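Side-chain contacts in leucine aminopeptidase 1, chloroplastic (Solanum lycopersicum, PDB 5D8N), which removes N-terminal amino acids, preferably leucine, from peptides as a magnesium-dependent homohexamer and also serves as a protein-folding chaperone: residues E53-R58 / F64-L69; E87-S90 / G94-V97; L266-A271 / D385-L390; M262-A267 / L392-I397. The protein carries 1 engineered substitution. All blocks are in the same frame, centred on the assembly; numbering follows the deposited sequence.

Interaction 1 (E53-R58 / F64-L69)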
loop_
_atom_site.group_PDB
_atom_site.type_symbol
_atom_site.label_atom_id
_atom_site.label_comp_id
_atom_site.label_asym_id
_atom_site.label_seq_id
_atom_site.Cartn_x
_atom_site.Cartn_y
_atom_site.Cartn_z
ATOM N N GLU A 53 27.402 -20.655 -35.671
ATOM C CA GLU A 53 28.740 -20.127 -35.392
ATOM C C GLU A 53 29.801 -20.887 -36.157
ATOM O O GLU A 53 30.660 -20.272 -36.782
ATOM C CB GLU A 53 29.063 -20.127 -33.898
ATOM C CG GLU A 53 28.070 -19.293 -33.114
ATOM C CD GLU A 53 28.446 -19.096 -31.661
ATOM O OE1 GLU A 53 27.537 -19.071 -30.809
ATOM O OE2 GLU A 53 29.617 -18.764 -31.406
ATOM N N ASN A 54 29.670 -22.208 -36.227
ATOM C CA ASN A 54 30.619 -23.008 -36.991
ATOM C C ASN A 54 30.559 -22.731 -38.493
ATOM O O ASN A 54 31.591 -22.760 -39.173
ATOM C CB ASN A 54 30.390 -24.500 -36.726
ATOM C CG ASN A 54 30.809 -24.940 -35.327
ATOM O OD1 ASN A 54 31.497 -24.235 -34.578
ATOM N ND2 ASN A 54 30.408 -26.159 -34.981
ATOM N N ASP A 55 29.359 -22.488 -39.017
ATOM C CA ASP A 55 29.180 -22.105 -40.427
ATOM C C ASP A 55 29.934 -20.824 -40.802
ATOM O O ASP A 55 30.195 -20.597 -41.984
ATOM C CB ASP A 55 27.708 -21.846 -40.756
ATOM C CG ASP A 55 26.843 -23.087 -40.667
ATOM O OD1 ASP A 55 27.371 -24.209 -40.805
ATOM O OD2 ASP A 55 25.611 -22.922 -40.526
ATOM N N MET A 56 30.240 -19.975 -39.820
ATOM C CA MET A 56 30.928 -18.698 -40.068
ATOM C C MET A 56 32.454 -18.748 -39.928
ATOM O O MET A 56 33.136 -17.718 -39.971
ATOM C CB MET A 56 30.375 -17.630 -39.119
ATOM C CG MET A 56 28.892 -17.374 -39.294
ATOM S SD MET A 56 28.450 -16.910 -40.980
ATOM C CE MET A 56 29.461 -15.440 -41.162
ATOM N N ALA A 57 33.018 -19.943 -39.809
ATOM C CA ALA A 57 34.466 -20.050 -39.637
ATOM C C ALA A 57 35.200 -19.491 -40.853
ATOM O O ALA A 57 34.776 -19.664 -42.000
ATOM C CB ALA A 57 34.870 -21.498 -39.406
ATOM N N ARG A 58 36.332 -18.846 -40.600
ATOM C CA ARG A 58 37.157 -18.330 -41.682
ATOM C C ARG A 58 38.516 -19.007 -41.747
ATOM O O ARG A 58 38.957 -19.624 -40.776
ATOM C CB ARG A 58 37.328 -16.826 -41.517
ATOM C CG ARG A 58 36.008 -16.077 -41.545
ATOM C CD ARG A 58 36.227 -14.605 -41.266
ATOM N NE ARG A 58 34.993 -13.822 -41.359
ATOM C CZ ARG A 58 34.846 -12.765 -42.156
ATOM N NH1 ARG A 58 35.816 -12.408 -43.003
ATOM N NH2 ARG A 58 33.746 -12.026 -42.074
ATOM N N PHE A 64 35.460 -17.077 -45.919
ATOM C CA PHE A 64 34.535 -18.074 -45.386
ATOM C C PHE A 64 34.976 -19.469 -45.819
ATOM O O PHE A 64 35.190 -19.696 -47.008
ATOM C CB PHE A 64 33.112 -17.800 -45.900
ATOM C CG PHE A 64 32.498 -16.546 -45.352
ATOM C CD1 PHE A 64 32.532 -16.284 -43.996
ATOM C CD2 PHE A 64 31.813 -15.676 -46.175
ATOM C CE1 PHE A 64 31.971 -15.135 -43.480
ATOM C CE2 PHE A 64 31.240 -14.526 -45.672
ATOM C CZ PHE A 64 31.326 -14.248 -44.322
ATOM N N LYS A 65 34.975 -20.413 -44.882
ATOM C CA LYS A 65 35.173 -21.831 -45.188
ATOM C C LYS A 65 33.894 -22.472 -45.734
ATOM O O LYS A 65 33.946 -23.399 -46.547
ATOM C CB LYS A 65 35.617 -22.575 -43.924
ATOM C CG LYS A 65 37.067 -22.356 -43.507
ATOM C CD LYS A 65 37.413 -23.231 -42.311
ATOM C CE LYS A 65 38.817 -22.970 -41.797
ATOM N NZ LYS A 65 39.013 -23.543 -40.439
ATOM N N ASN A 66 32.743 -22.033 -45.234
ATOM C CA ASN A 66 31.476 -22.554 -45.731
ATOM C C ASN A 66 31.344 -22.378 -47.248
ATOM O O ASN A 66 31.419 -21.272 -47.763
ATOM C CB ASN A 66 30.305 -21.876 -45.007
ATOM C CG ASN A 66 28.952 -22.366 -45.481
ATOM O OD1 ASN A 66 28.348 -21.790 -46.384
ATOM N ND2 ASN A 66 28.450 -23.404 -44.834
ATOM N N PRO A 67 31.041 -23.464 -47.967
ATOM C CA PRO A 67 30.966 -23.391 -49.428
ATOM C C PRO A 67 29.924 -22.392 -49.959
ATOM O O PRO A 67 30.219 -21.647 -50.889
ATOM C CB PRO A 67 30.598 -24.829 -49.833
ATOM C CG PRO A 67 31.075 -25.680 -48.698
ATOM C CD PRO A 67 30.910 -24.841 -47.460
ATOM N N LEU A 68 28.700 -22.440 -49.430
ATOM C CA LEU A 68 27.654 -21.525 -49.868
ATOM C C LEU A 68 28.019 -20.057 -49.584
ATOM O O LEU A 68 27.985 -19.212 -50.476
ATOM C CB LEU A 68 26.335 -21.875 -49.188
ATOM C CG LEU A 68 25.252 -20.850 -49.504
ATOM C CD1 LEU A 68 24.994 -20.820 -51.001
ATOM C CD2 LEU A 68 23.982 -21.158 -48.728
ATOM N N LEU A 69 28.480 -19.771 -48.375
ATOM C CA LEU A 69 28.885 -18.407 -48.050
ATOM C C LEU A 69 30.119 -17.954 -48.828
ATOM O O LEU A 69 30.184 -16.819 -49.310
ATOM C CB LEU A 69 29.112 -18.250 -46.547
ATOM C CG LEU A 69 27.864 -18.455 -45.690
ATOM C CD1 LEU A 69 28.228 -18.365 -44.218
ATOM C CD2 LEU A 69 26.821 -17.411 -46.042
HETATM O O HOH W 1 32.325 -19.897 -43.294
#

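Interaction 2 (E87-S90 / G94-V97). With EDO (1,2-ethanediol), chain M.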
loop_
_atom_site.group_PDB
_atom_site.type_symbol
_atom_site.label_atom_id
_atom_site.label_comp_id
_atom_site.label_asym_id
_atom_site.label_seq_id
_atom_site.Cartn_x
_atom_site.Cartn_y
_atom_site.Cartn_z
ATOM N N GLU A 87 30.724 -5.708 -38.841
ATOM C CA GLU A 87 29.552 -5.643 -37.994
ATOM C C GLU A 87 29.611 -6.717 -36.910
ATOM O O GLU A 87 28.636 -6.925 -36.199
ATOM C CB GLU A 87 28.273 -5.734 -38.826
ATOM C CG GLU A 87 28.156 -4.587 -39.825
ATOM C CD GLU A 87 27.015 -4.731 -40.811
ATOM O OE1 GLU A 87 25.968 -5.301 -40.421
ATOM O OE2 GLU A 87 27.163 -4.247 -41.970
ATOM N N ASP A 88 30.764 -7.363 -36.768
ATOM C CA ASP A 88 30.988 -8.346 -35.708
ATOM C C ASP A 88 29.971 -9.504 -35.744
ATOM O O ASP A 88 29.483 -9.942 -34.707
ATOM C CB ASP A 88 30.954 -7.629 -34.354
ATOM C CG ASP A 88 31.581 -8.439 -33.237
ATOM O OD1 ASP A 88 32.615 -9.084 -33.474
ATOM O OD2 ASP A 88 31.034 -8.435 -32.117
ATOM N N PHE A 89 29.559 -9.934 -36.931
ATOM C CA PHE A 89 28.618 -11.061 -37.054
ATOM C C PHE A 89 29.443 -12.338 -37.122
ATOM O O PHE A 89 30.309 -12.460 -37.981
ATOM C CB PHE A 89 27.787 -10.946 -38.341
ATOM C CG PHE A 89 26.837 -12.083 -38.566
ATOM C CD1 PHE A 89 25.602 -12.110 -37.947
ATOM C CD2 PHE A 89 27.157 -13.126 -39.412
ATOM C CE1 PHE A 89 24.739 -13.180 -38.118
ATOM C CE2 PHE A 89 26.320 -14.226 -39.548
ATOM C CZ PHE A 89 25.087 -14.245 -38.930
ATOM N N SER A 90 29.239 -13.245 -36.176
ATOM C CA SER A 90 29.941 -14.534 -36.167
ATOM C C SER A 90 28.938 -15.682 -36.027
ATOM O O SER A 90 29.308 -16.811 -35.704
ATOM C CB SER A 90 30.953 -14.576 -35.014
ATOM O OG SER A 90 30.284 -14.419 -33.775
ATOM N N GLY A 94 20.487 -14.750 -32.496
ATOM C CA GLY A 94 19.990 -13.364 -32.530
ATOM C C GLY A 94 20.761 -12.376 -33.412
ATOM O O GLY A 94 20.349 -11.235 -33.610
ATOM N N GLN A 95 21.954 -12.732 -33.867
ATOM C CA GLN A 95 22.742 -11.790 -34.651
ATOM C C GLN A 95 22.184 -11.799 -36.061
ATOM O O GLN A 95 21.695 -12.812 -36.548
ATOM C CB GLN A 95 24.213 -12.210 -34.676
ATOM C CG GLN A 95 24.962 -11.927 -33.377
ATOM C CD GLN A 95 26.453 -12.143 -33.526
ATOM O OE1 GLN A 95 26.901 -12.892 -34.394
ATOM N NE2 GLN A 95 27.236 -11.491 -32.683
ATOM N N SER A 96 22.396 -10.712 -36.782
ATOM C CA SER A 96 22.095 -10.695 -38.202
ATOM C C SER A 96 22.902 -9.634 -38.923
ATOM O O SER A 96 23.393 -8.682 -38.301
ATOM C CB SER A 96 20.605 -10.479 -38.420
ATOM O OG SER A 96 20.279 -9.121 -38.239
ATOM N N VAL A 97 23.130 -9.882 -40.210
ATOM C CA VAL A 97 23.701 -8.895 -41.126
ATOM C C VAL A 97 22.761 -8.775 -42.315
ATOM O O VAL A 97 22.219 -9.792 -42.753
ATOM C CB VAL A 97 25.064 -9.357 -41.684
ATOM C CG1 VAL A 97 25.493 -8.478 -42.849
ATOM C CG2 VAL A 97 26.122 -9.304 -40.599
HETATM C C1 EDO M . 24.246 -4.052 -36.814
HETATM O O1 EDO M . 23.743 -5.306 -36.345
HETATM C C2 EDO M . 25.769 -4.092 -36.879
HETATM O O2 EDO M . 26.376 -4.666 -35.705
HETATM O O HOH W 2 25.190 -6.755 -38.387
HETATM O O HOH W 3 30.162 -11.858 -32.810
#

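Interaction 3 (L266-A271 / D385-L390)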
loop_
_atom_site.group_PDB
_atom_site.type_symbol
_atom_site.label_atom_id
_atom_site.label_comp_id
_atom_site.label_asym_id
_atom_site.label_seq_id
_atom_site.Cartn_x
_atom_site.Cartn_y
_atom_site.Cartn_z
ATOM N N LEU A 266 -22.825 -20.018 -14.129
ATOM C CA LEU A 266 -23.893 -19.047 -14.247
ATOM C C LEU A 266 -23.798 -17.963 -13.196
ATOM O O LEU A 266 -24.116 -16.808 -13.462
ATOM C CB LEU A 266 -25.257 -19.730 -14.204
ATOM C CG LEU A 266 -25.551 -20.586 -15.442
ATOM C CD1 LEU A 266 -26.824 -21.405 -15.277
ATOM C CD2 LEU A 266 -25.731 -19.696 -16.649
ATOM N N ALA A 267 -23.245 -18.283 -12.038
ATOM C CA ALA A 267 -23.024 -17.237 -11.040
ATOM C C ALA A 267 -22.004 -16.187 -11.511
ATOM O O ALA A 267 -22.181 -14.996 -11.302
ATOM C CB ALA A 267 -22.552 -17.853 -9.735
ATOM N N VAL A 268 -20.947 -16.642 -12.159
ATOM C CA VAL A 268 -19.939 -15.711 -12.666
ATOM C C VAL A 268 -20.545 -14.856 -13.748
ATOM O O VAL A 268 -20.340 -13.655 -13.789
ATOM C CB VAL A 268 -18.730 -16.477 -13.261
ATOM C CG1 VAL A 268 -17.744 -15.504 -13.883
ATOM C CG2 VAL A 268 -18.027 -17.271 -12.168
ATOM N N ALA A 269 -21.350 -15.475 -14.595
ATOM C CA ALA A 269 -21.988 -14.782 -15.717
ATOM C C ALA A 269 -23.134 -13.810 -15.356
ATOM O O ALA A 269 -23.538 -12.992 -16.173
ATOM C CB ALA A 269 -22.500 -15.810 -16.710
ATOM N N ALA A 270 -23.657 -13.910 -14.141
ATOM C CA ALA A 270 -24.920 -13.270 -13.788
ATOM C C ALA A 270 -24.859 -11.744 -13.876
ATOM O O ALA A 270 -25.831 -11.099 -14.262
ATOM C CB ALA A 270 -25.345 -13.696 -12.382
ATOM N N ALA A 271 -23.714 -11.155 -13.556
ATOM C CA ALA A 271 -23.652 -9.682 -13.554
ATOM C C ALA A 271 -23.861 -9.130 -14.966
ATOM O O ALA A 271 -24.473 -8.064 -15.133
ATOM C CB ALA A 271 -22.318 -9.198 -12.995
ATOM N N ASP A 385 -11.808 -12.111 -7.661
ATOM C CA ASP A 385 -10.779 -12.033 -8.689
ATOM C C ASP A 385 -10.348 -13.413 -9.178
ATOM O O ASP A 385 -9.551 -13.530 -10.114
ATOM C CB ASP A 385 -9.547 -11.306 -8.140
ATOM C CG ASP A 385 -9.764 -9.803 -7.967
ATOM O OD1 ASP A 385 -10.744 -9.232 -8.505
ATOM O OD2 ASP A 385 -8.949 -9.206 -7.230
ATOM N N ALA A 386 -10.877 -14.465 -8.561
ATOM C CA ALA A 386 -10.628 -15.815 -9.043
ATOM C C ALA A 386 -11.898 -16.530 -9.483
ATOM O O ALA A 386 -12.173 -17.663 -9.091
ATOM C CB ALA A 386 -9.898 -16.609 -7.966
ATOM N N GLU A 387 -12.653 -15.903 -10.372
ATOM C CA GLU A 387 -13.931 -16.444 -10.809
ATOM C C GLU A 387 -13.791 -17.346 -12.024
ATOM O O GLU A 387 -14.652 -18.173 -12.313
ATOM C CB GLU A 387 -14.931 -15.312 -11.065
ATOM C CG GLU A 387 -15.357 -14.626 -9.774
ATOM C CD GLU A 387 -16.491 -13.612 -9.918
ATOM O OE1 GLU A 387 -17.066 -13.451 -11.018
ATOM O OE2 GLU A 387 -16.813 -12.975 -8.893
ATOM N N GLY A 388 -12.683 -17.206 -12.734
ATOM C CA GLY A 388 -12.458 -18.029 -13.911
ATOM C C GLY A 388 -12.545 -19.529 -13.618
ATOM O O GLY A 388 -13.143 -20.282 -14.387
ATOM N N ARG A 389 -11.975 -19.949 -12.487
ATOM C CA ARG A 389 -11.966 -21.345 -12.119
ATOM C C ARG A 389 -13.357 -21.859 -11.862
ATOM O O ARG A 389 -13.592 -23.043 -12.072
ATOM C CB ARG A 389 -11.076 -21.610 -10.914
ATOM C CG ARG A 389 -11.501 -20.853 -9.664
ATOM C CD ARG A 389 -10.430 -20.958 -8.593
ATOM N NE ARG A 389 -9.256 -20.186 -8.970
ATOM C CZ ARG A 389 -8.120 -20.143 -8.273
ATOM N NH1 ARG A 389 -7.946 -20.893 -7.196
ATOM N NH2 ARG A 389 -7.109 -19.443 -8.733
ATOM N N LEU A 390 -14.289 -20.985 -11.485
ATOM C CA LEU A 390 -15.671 -21.414 -11.308
ATOM C C LEU A 390 -16.268 -21.855 -12.643
ATOM O O LEU A 390 -17.038 -22.811 -12.699
ATOM C CB LEU A 390 -16.561 -20.336 -10.678
ATOM C CG LEU A 390 -16.628 -20.187 -9.154
ATOM C CD1 LEU A 390 -15.237 -20.167 -8.545
ATOM C CD2 LEU A 390 -17.371 -18.909 -8.778
#

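Interaction 4 (M262-A267 / L392-I397)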
loop_
_atom_site.group_PDB
_atom_site.type_symbol
_atom_site.label_atom_id
_atom_site.label_comp_id
_atom_site.label_asym_id
_atom_site.label_seq_id
_atom_site.Cartn_x
_atom_site.Cartn_y
_atom_site.Cartn_z
ATOM N N MET A 262 -25.425 -25.795 -14.083
ATOM C CA MET A 262 -24.104 -25.177 -14.059
ATOM C C MET A 262 -24.119 -23.908 -13.208
ATOM O O MET A 262 -23.908 -22.800 -13.703
ATOM C CB MET A 262 -23.692 -24.819 -15.481
ATOM C CG MET A 262 -23.584 -25.989 -16.418
ATOM S SD MET A 262 -22.742 -25.497 -17.928
ATOM C CE MET A 262 -22.936 -26.973 -18.908
ATOM N N GLY A 263 -24.303 -24.075 -11.904
ATOM C CA GLY A 263 -24.426 -22.932 -11.022
ATOM C C GLY A 263 -23.152 -22.117 -10.832
ATOM O O GLY A 263 -23.251 -20.924 -10.521
ATOM N N ALA A 264 -21.977 -22.744 -10.945
ATOM C CA ALA A 264 -20.736 -22.005 -10.781
ATOM C C ALA A 264 -20.472 -21.075 -11.963
ATOM O O ALA A 264 -20.219 -19.880 -11.797
ATOM C CB ALA A 264 -19.579 -22.947 -10.538
ATOM N N TYR A 265 -20.649 -21.590 -13.171
ATOM C CA TYR A 265 -20.533 -20.799 -14.387
ATOM C C TYR A 265 -21.573 -19.676 -14.427
ATOM O O TYR A 265 -21.243 -18.509 -14.670
ATOM C CB TYR A 265 -20.639 -21.723 -15.602
ATOM C CG TYR A 265 -20.897 -21.071 -16.960
ATOM C CD1 TYR A 265 -20.105 -20.042 -17.442
ATOM C CD2 TYR A 265 -21.839 -21.600 -17.830
ATOM C CE1 TYR A 265 -20.232 -19.552 -18.742
ATOM C CE2 TYR A 265 -22.010 -21.102 -19.118
ATOM C CZ TYR A 265 -21.209 -20.073 -19.574
ATOM O OH TYR A 265 -21.345 -19.660 -20.887
ATOM N N LEU A 266 -22.825 -20.018 -14.129
ATOM C CA LEU A 266 -23.893 -19.047 -14.247
ATOM C C LEU A 266 -23.798 -17.963 -13.196
ATOM O O LEU A 266 -24.116 -16.808 -13.462
ATOM C CB LEU A 266 -25.257 -19.730 -14.204
ATOM C CG LEU A 266 -25.551 -20.586 -15.442
ATOM C CD1 LEU A 266 -26.824 -21.405 -15.277
ATOM C CD2 LEU A 266 -25.731 -19.696 -16.649
ATOM N N ALA A 267 -23.245 -18.283 -12.038
ATOM C CA ALA A 267 -23.024 -17.237 -11.040
ATOM C C ALA A 267 -22.004 -16.187 -11.511
ATOM O O ALA A 267 -22.181 -14.996 -11.302
ATOM C CB ALA A 267 -22.552 -17.853 -9.735
ATOM N N LEU A 392 -14.643 -22.894 -15.178
ATOM C CA LEU A 392 -13.972 -24.143 -15.554
ATOM C C LEU A 392 -14.514 -25.357 -14.829
ATOM O O LEU A 392 -14.519 -26.455 -15.376
ATOM C CB LEU A 392 -12.473 -24.054 -15.312
ATOM C CG LEU A 392 -11.697 -23.181 -16.302
ATOM C CD1 LEU A 392 -10.300 -22.953 -15.762
ATOM C CD2 LEU A 392 -11.637 -23.861 -17.666
ATOM N N ALA A 393 -14.954 -25.175 -13.591
ATOM C CA ALA A 393 -15.551 -26.276 -12.858
ATOM C C ALA A 393 -16.692 -26.956 -13.633
ATOM O O ALA A 393 -16.691 -28.161 -13.869
ATOM C CB ALA A 393 -16.034 -25.775 -11.515
ATOM N N ASP A 394 -17.627 -26.149 -14.109
ATOM C CA ASP A 394 -18.734 -26.642 -14.905
ATOM C C ASP A 394 -18.340 -27.127 -16.308
ATOM O O ASP A 394 -18.902 -28.111 -16.820
ATOM C CB ASP A 394 -19.843 -25.595 -14.963
ATOM C CG ASP A 394 -20.658 -25.545 -13.655
ATOM O OD1 ASP A 394 -20.929 -26.654 -13.119
ATOM O OD2 ASP A 394 -21.072 -24.431 -13.226
ATOM N N ALA A 395 -17.356 -26.474 -16.922
ATOM C CA ALA A 395 -16.862 -26.952 -18.220
ATOM C C ALA A 395 -16.192 -28.315 -18.117
ATOM O O ALA A 395 -16.324 -29.148 -18.993
ATOM C CB ALA A 395 -15.882 -25.960 -18.809
ATOM N N LEU A 396 -15.475 -28.548 -17.026
ATOM C CA LEU A 396 -14.806 -29.810 -16.838
ATOM C C LEU A 396 -15.797 -30.937 -16.569
ATOM O O LEU A 396 -15.620 -32.061 -17.037
ATOM C CB LEU A 396 -13.760 -29.675 -15.730
ATOM C CG LEU A 396 -12.497 -28.890 -16.072
ATOM C CD1 LEU A 396 -11.685 -28.597 -14.803
ATOM C CD2 LEU A 396 -11.579 -29.629 -17.032
ATOM N N ILE A 397 -16.819 -30.650 -15.778
ATOM C CA ILE A 397 -17.868 -31.627 -15.514
ATOM C C ILE A 397 -18.523 -31.970 -16.840
ATOM O O ILE A 397 -18.713 -33.136 -17.138
ATOM C CB ILE A 397 -18.909 -31.066 -14.534
ATOM C CG1 ILE A 397 -18.293 -30.962 -13.135
ATOM C CG2 ILE A 397 -20.137 -31.958 -14.459
ATOM C CD1 ILE A 397 -18.991 -29.966 -12.213
#

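Interaction 1 (E53-R58 / F64-L69)
Arg58 and Phe64 form a single beta bridge, their CA atoms 4.5 Å apart, where the loop that leaves strand 46-52 doubles back to enter helix 67-75. This is a strand-to-helix connection of the macro-type N-terminal domain of M17 aminopeptidases. Lys65 N donates to Ala57 O at 3.0 Å in an almost straight bond (173°). One water bridges the segments, donating to Asp55 O and Ala57 O and accepting from Asn66 N. Met56 starts out away from the partner segment, but its chain bends at chi2 (-56°) and again at chi3, which curls the methyl back: CE lies 3.4 Å from Phe64 CE1. The sulfur makes an oblique Met-aromatic contact with the same ring, and Met56 SD also meets Leu69 CD1 at 3.6 Å, the two side chains crossing nearly at right angles. Arg58 runs extended alongside Phe64, with NH2 3.8 Å from Phe64 CE1; that ring carbon lies over one face of the guanidinium, the two planes 57° apart. Ser81 O and Ser62 O hold the nitrogens NH2 and NH1 of that arginine, while Asp55 turns its carboxylate to Ser146 and Thr52. Asn66 rests its CB against Asp55 O and caps the following helix: its OD1 accepts from Leu69 N at 2.8 Å, the donor lying in the carbonyl plane.

Interaction 2 (E87-S90 / G94-V97)
Glu87 and Val97 meet lightly, Glu87 OE1 lying 4.0 Å from Val97 CG2, while a water donating to Glu87 OE1 and Ser96 O bridges the two segments. That water also bonds O1 of a 1,2-ethanediol, probably from the crystallisation liquor, whose O2 donates to Glu87 O. The other carboxylate oxygen, Glu87 OE2, forms a salt bridge with Arg105 of the second subunit. Asp88, with positive phi, is the C-prime residue of the Schellman motif that ends helix 79-86. A second water links Asp88 O with Ser90 OG and Gln95 NE2. Phe89 has CG anti to its backbone nitrogen (chi1 178°), which sends the ring across the start of the strand: Gln95 O approaches the ring edge, 3.4 Å from Phe89 CE1, and Gln95 CB packs 3.6 Å from Phe89 CD1. In the conformer given for Val97, CG2 lies 3.3 Å from Phe89 CB. Ser90 gives the direct polar link, its N donating to Gln95 OE1 at 3.0 Å (162°), with the donor tilted 19° from the amide carbonyl plane. Lys92 N donates to the same oxygen, so two backbone N-H groups hold the extended Gln95 amide and bind the turn to the residue just before strand 96-101. The contact thus joins the end of helix 79-86 to strand 96-101, which pairs antiparallel with strand 104-112.

Interaction 3 (L266-A271 / D385-L390)
Val268 reaches from helix 263-269 into the angle between Glu387 and Leu390. Its CB lies 4.1 Å from Glu387 OE1, a loose approach that tightens along one branch. CG1, set anti to the backbone nitrogen (chi1 175°), comes within 3.6 Å of Glu387 OE1 and within 4.0 Å of Glu387 CB. The other branch, CG2, turns to the backbone: it sits 3.5 Å from Glu387 O and 3.7 Å from Leu390 CB. Glu387 O is also the acceptor for Leu390 N, so the methyl packs beside a carbonyl already engaged in its own segment. The two segments belong to the alpha/beta catalytic domain of the M17 family, and Glu387 belongs to the binding sites of both catalytic-domain magnesium ions; its extended chain and Val268 run side by side in opposed directions. An alanine in place of Val268 removes both methyls and would probably open a gap against Glu387 CB and Leu390 CB, leaving the metal-binding glutamate less firmly supported on this side. Met365 touches Glu387 as well, while Val268 also packs on Cys356 of strand 347-358. Leu17 of the third subunit lies against Ala267 and Ala270.

Interaction 4 (M262-A267 / L392-I397)
Asp394 presents a carboxylate with Met262 over one face and Ala264 on the other side: Met262 CB lies 3.6 Å from Asp394 CG, and Ala264 CB 3.4 Å from Asp394 OD2. Beyond OD2, Tyr265 N donates to the anti lone pair of that oxygen, 2.9 Å from Asp394 OD2 and nearly straight (171°). Ala264 N also lies 3.0 Å from Asp394 OD2, so this oxygen is set among the leading amides of helix 263-269, where the partial positive charge of a helix start probably suits a carboxylate. Met262 stands at the N-cap position, its side chain a thioether, while the oxygen that accepts from Tyr265 N comes from the other helix. Ser374 OG bonds Asp394 OD1, and with Tyr265 N on OD2 the carboxylate is held at both oxygens. The short segments cross at 142° with their axes 7.9 Å apart, two helices of the alpha/beta catalytic domain; both touch strand 347-358, Tyr265 through Ala354 and Cys356 and Ala395 through Ile352. Without the carboxylate, as with an alanine here, Tyr265 N and Ser374 OG would probably lose their partner and a gap would open beneath Met262. The ring of Tyr265 leads away from residues 392-397, with CG anti to the backbone nitrogen (chi1 165°), and its OH is bonded to Ala355 O. Met262 passes aslant over Asp394, its SD 4.1 Å from Asp394 CB.

In the fold
The four contacts form two pairs at opposite ends of the subunit. Interactions 1 and 2, centres 13 Å apart in the N-terminal domain, join through Met56, whose CE lies 3.7 Å from Phe89 CD2. Interactions 3 and 4, centres 9 Å apart in the catalytic domain, join the same two helices and meet where Ala264 CB touches Leu390 O at 3.3 Å. The pairs stand far apart, with centres 50 to 59 Å from each other. Interaction 3 reaches the dinuclear site directly: the side chain of Glu387 is about 5 Å from that of Asp305. Interaction 4 lies next to it on the same helices, the side chain of Ala264 about 8 Å from that of Arg389, a predicted active-site residue.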